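Local coordinates for protein MOR (Lactococcus phage TP901-1, PDB 6TRI) that probably acts as a modulator of repression, a small helix-turn-helix-type protein that antagonises the phage CI repressor and so influences the choice between lytic and lysogenic growth, at residues Arg33-Ser36 / Leu37-Asp41; Ser8-Leu11 / Gly12-Glu16. All blocks are in the same frame, centred on the assembly; numbering follows the deposited sequence.

Interaction 1: residues Arg33-Ser36 / Leu37-Asp41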
# COMPACT_ATOMS: atom_id res chain seq x y z
N ARG B 33 8.16 18.57 -4.19
CA ARG B 33 6.78 18.95 -3.89
C ARG B 33 5.87 17.72 -3.87
O ARG B 33 4.94 17.63 -3.07
CB ARG B 33 6.26 19.96 -4.91
CG ARG B 33 4.82 20.38 -4.67
CD ARG B 33 4.22 21.05 -5.88
NE ARG B 33 4.90 22.30 -6.21
CZ ARG B 33 4.83 22.89 -7.40
NH1 ARG B 33 4.12 22.34 -8.37
NH2 ARG B 33 5.48 24.03 -7.61
N THR B 34 6.15 16.78 -4.76
CA THR B 34 5.42 15.52 -4.80
C THR B 34 5.66 14.74 -3.51
O THR B 34 4.72 14.23 -2.89
CB THR B 34 5.84 14.67 -6.01
OG1 THR B 34 5.52 15.37 -7.22
CG2 THR B 34 5.11 13.34 -6.00
N VAL B 35 6.92 14.68 -3.10
CA VAL B 35 7.30 13.97 -1.88
C VAL B 35 6.72 14.66 -0.65
O VAL B 35 6.22 14.01 0.27
CB VAL B 35 8.83 13.88 -1.74
CG1 VAL B 35 9.21 13.21 -0.44
CG2 VAL B 35 9.40 13.11 -2.92
N SER B 36 6.77 15.99 -0.65
CA SER B 36 6.21 16.78 0.45
C SER B 36 4.72 16.52 0.66
O SER B 36 4.27 16.34 1.79
CB SER B 36 6.45 18.27 0.20
OG SER B 36 5.74 19.04 1.15
N LEU B 37 3.96 16.51 -0.43
CA LEU B 37 2.52 16.29 -0.36
C LEU B 37 2.18 14.89 0.13
O LEU B 37 1.11 14.67 0.71
CB LEU B 37 1.87 16.54 -1.72
CG LEU B 37 1.89 17.97 -2.27
CD1 LEU B 37 1.34 17.98 -3.69
CD2 LEU B 37 1.08 18.90 -1.38
N LYS B 38 3.07 13.94 -0.12
CA LYS B 38 2.83 12.56 0.31
C LYS B 38 3.22 12.35 1.76
O LYS B 38 2.51 11.67 2.51
CB LYS B 38 3.58 11.59 -0.60
CG LYS B 38 3.00 11.52 -2.00
CD LYS B 38 3.89 10.73 -2.94
CE LYS B 38 3.33 10.77 -4.36
NZ LYS B 38 2.00 10.11 -4.45
N LEU B 39 4.33 12.94 2.18
CA LEU B 39 4.78 12.84 3.56
C LEU B 39 3.88 13.63 4.49
O LEU B 39 3.87 13.42 5.70
CB LEU B 39 6.23 13.31 3.70
CG LEU B 39 7.27 12.46 2.99
CD1 LEU B 39 8.67 13.04 3.19
CD2 LEU B 39 7.22 11.03 3.49
N ASN B 40 3.11 14.56 3.91
CA ASN B 40 2.19 15.37 4.69
C ASN B 40 0.75 14.94 4.46
O ASN B 40 -0.19 15.69 4.74
CB ASN B 40 2.37 16.85 4.35
CG ASN B 40 3.71 17.39 4.84
OD1 ASN B 40 3.82 17.87 5.97
ND2 ASN B 40 4.73 17.31 3.99
N ASP B 41 0.60 13.72 3.95
CA ASP B 41 -0.69 13.05 3.84
C ASP B 41 -1.74 13.85 3.07
O ASP B 41 -2.94 13.78 3.37
CB ASP B 41 -1.22 12.72 5.24
CG ASP B 41 -2.15 11.52 5.24
OD1 ASP B 41 -1.81 10.50 4.60
OD2 ASP B 41 -3.22 11.60 5.88
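Leu39 N donates to Val35 O at 2.9 Å, with a nearly straight N-H...O angle of 163°. Two residues earlier, Leu37 N donates to Arg33 O at 3.0 Å. The bond from Lys38 N to Thr34 O is longer, at 3.2 Å. Asn40 leaves the helical conformation, and its backbone N makes a weak bond to Ser36 O. Its amide folds back to the same oxygen, but the modelled 2.4 Å from ND2 to Ser36 O is too short to be trusted in detail. Asp41, with positive phi, completes a Schellman motif: Asp41 N bonds Lys38 O, and Lys42 N bonds Leu37 O.

Thr34 and Lys38 run side by side. The first torsion of Thr34, chi1 -62°, sends OG1 beside the backbone N, where it bonds Ser31 OG. This leaves the methyl CG2 of Thr34 to lie against Lys38 CE at 3.5 Å. Lys38 is extended until a final bend, chi4 -64°, which leads to its ammonium. On the inner face Val35 CG1 lies 3.7 Å from Leu39 CD1, and Val35 also packs on Ala25 of helix 21-28. The chemistry implies a closed C-terminal end to helix 32-39, with the Lys38 ammonium held by Thr44 O and a salt bridge to Glu49, and an apolar face turned to the core.

Interaction 2: residues Ser8-Leu11 / Gly12-Glu16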
# COMPACT_ATOMS: atom_id res chain seq x y z
N SER B 8 5.87 8.96 11.14
CA SER B 8 6.98 9.25 12.05
C SER B 8 8.19 8.36 11.77
O SER B 8 9.28 8.86 11.50
CB SER B 8 6.54 9.08 13.51
OG SER B 8 5.64 10.10 13.89
N SER B 9 7.98 7.05 11.83
CA SER B 9 9.06 6.08 11.60
C SER B 9 9.70 6.28 10.23
O SER B 9 10.93 6.21 10.10
CB SER B 9 8.53 4.65 11.72
OG SER B 9 8.06 4.39 13.03
N LEU B 10 8.88 6.53 9.21
CA LEU B 10 9.36 6.72 7.85
C LEU B 10 10.28 7.93 7.76
O LEU B 10 11.32 7.88 7.11
CB LEU B 10 8.19 6.86 6.88
CG LEU B 10 8.54 7.11 5.41
CD1 LEU B 10 9.44 6.01 4.87
CD2 LEU B 10 7.29 7.23 4.56
N LEU B 11 9.88 9.02 8.41
CA LEU B 11 10.67 10.25 8.40
C LEU B 11 12.02 10.04 9.07
O LEU B 11 13.00 10.71 8.75
CB LEU B 11 9.91 11.39 9.09
CG LEU B 11 8.62 11.83 8.40
CD1 LEU B 11 7.89 12.87 9.23
CD2 LEU B 11 8.91 12.36 7.01
N GLY B 12 12.07 9.10 10.01
CA GLY B 12 13.31 8.78 10.69
C GLY B 12 14.32 8.17 9.75
O GLY B 12 15.48 8.58 9.71
N LYS B 13 13.88 7.17 8.97
CA LYS B 13 14.75 6.48 8.04
C LYS B 13 15.24 7.42 6.94
O LYS B 13 16.38 7.31 6.48
CB LYS B 13 14.03 5.28 7.41
CG LYS B 13 13.65 4.19 8.40
CD LYS B 13 14.86 3.47 8.95
CE LYS B 13 15.65 2.81 7.83
NZ LYS B 13 16.72 1.91 8.36
N ILE B 14 14.38 8.34 6.53
CA ILE B 14 14.71 9.28 5.48
C ILE B 14 15.83 10.22 5.90
O ILE B 14 16.75 10.50 5.12
CB ILE B 14 13.47 10.10 5.07
CG1 ILE B 14 12.48 9.19 4.34
CG2 ILE B 14 13.86 11.28 4.19
CD1 ILE B 14 11.17 9.85 4.01
N THR B 15 15.77 10.69 7.14
CA THR B 15 16.81 11.54 7.70
C THR B 15 18.11 10.75 7.85
O THR B 15 19.19 11.24 7.54
CB THR B 15 16.41 12.11 9.07
OG1 THR B 15 15.14 12.76 8.96
CG2 THR B 15 17.45 13.11 9.56
N GLU B 16 17.97 9.52 8.33
CA GLU B 16 19.10 8.62 8.54
C GLU B 16 19.78 8.20 7.24
O GLU B 16 21.01 8.23 7.15
CB GLU B 16 18.62 7.37 9.30
CG GLU B 16 19.60 6.21 9.32
CD GLU B 16 18.99 4.95 9.89
OE1 GLU B 16 17.86 5.02 10.42
OE2 GLU B 16 19.63 3.88 9.81
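Leu11 O is gripped twice by Thr15. The hydroxyl OG1 of Thr15 donates to Leu11 O at 3.0 Å, and the backbone N of Thr15 reaches Leu11 O at 3.2 Å. The two donors come from opposite faces of the carbonyl plane. OG1 can do this because it lies beside its own backbone N, anti to the carbonyl carbon, at chi1 -53°. The methyl CG2 is anti to the backbone N instead. This is the familiar way for a helical threonine to return its hydroxyl to the carbonyl four residues earlier.

The main chain follows the same spacing. Ile14 N donates to Leu10 O at 3.1 Å, and Lys13 N to Ser9 O at 3.3 Å. Gly12 N bonds Ser8 O at 3.2 Å and adds a weak bond to Ser9 O. Ser8 OG bonds Asp6, just before the helix.

These bonds build helix 8-17, the first helix of a compact all-helical domain whose family is grouped with the helix-turn-helix proteins. One face of the helix is apolar and buried. There Leu10 and Ile14 cross obliquely, with Leu10 CG 4.0 Å from Ile14 CD1. Ile14 CG1 is drawn back over the preceding turn and lies 3.3 Å from Leu10 O. Both side chains pack on Leu57 of helix 47-57, and Leu10 also touches Trp45 and Phe68.

Lys13 lies nearer the surface. Its chain bends at chi2 and chi3, and it rests against Tyr67 and Leu59. A long salt bridge of 3.8 Å joins Lys13 NZ to Glu16 OE2. Lys17 NZ is also close to Lys13 NZ, so the carboxylate may ease the meeting of two like charges.

In the fold
Interaction 2 comes first in the chain, on helix 8-17, and interaction 1 follows on helix 32-39. Their centres are 14 Å apart, yet they touch through Leu39. Leu39 CD1 meets Leu11 CD2 at 3.9 Å and Ile14 CD1 at 4.1 Å. Its other methyl, CD2, meets Leu10 CD2 at 3.9 Å. Leu39 thus touches the buried Leu10 and Ile14, and Leu11 at the edge of the core. Helices 21-28 and 32-39 are consistent with the helix-turn-helix pair, and helix 8-17 packs against the second of them. The side chain of Arg33 comes within about 4 Å of a bound sulfate ion, which probably came from the crystallisation liquor.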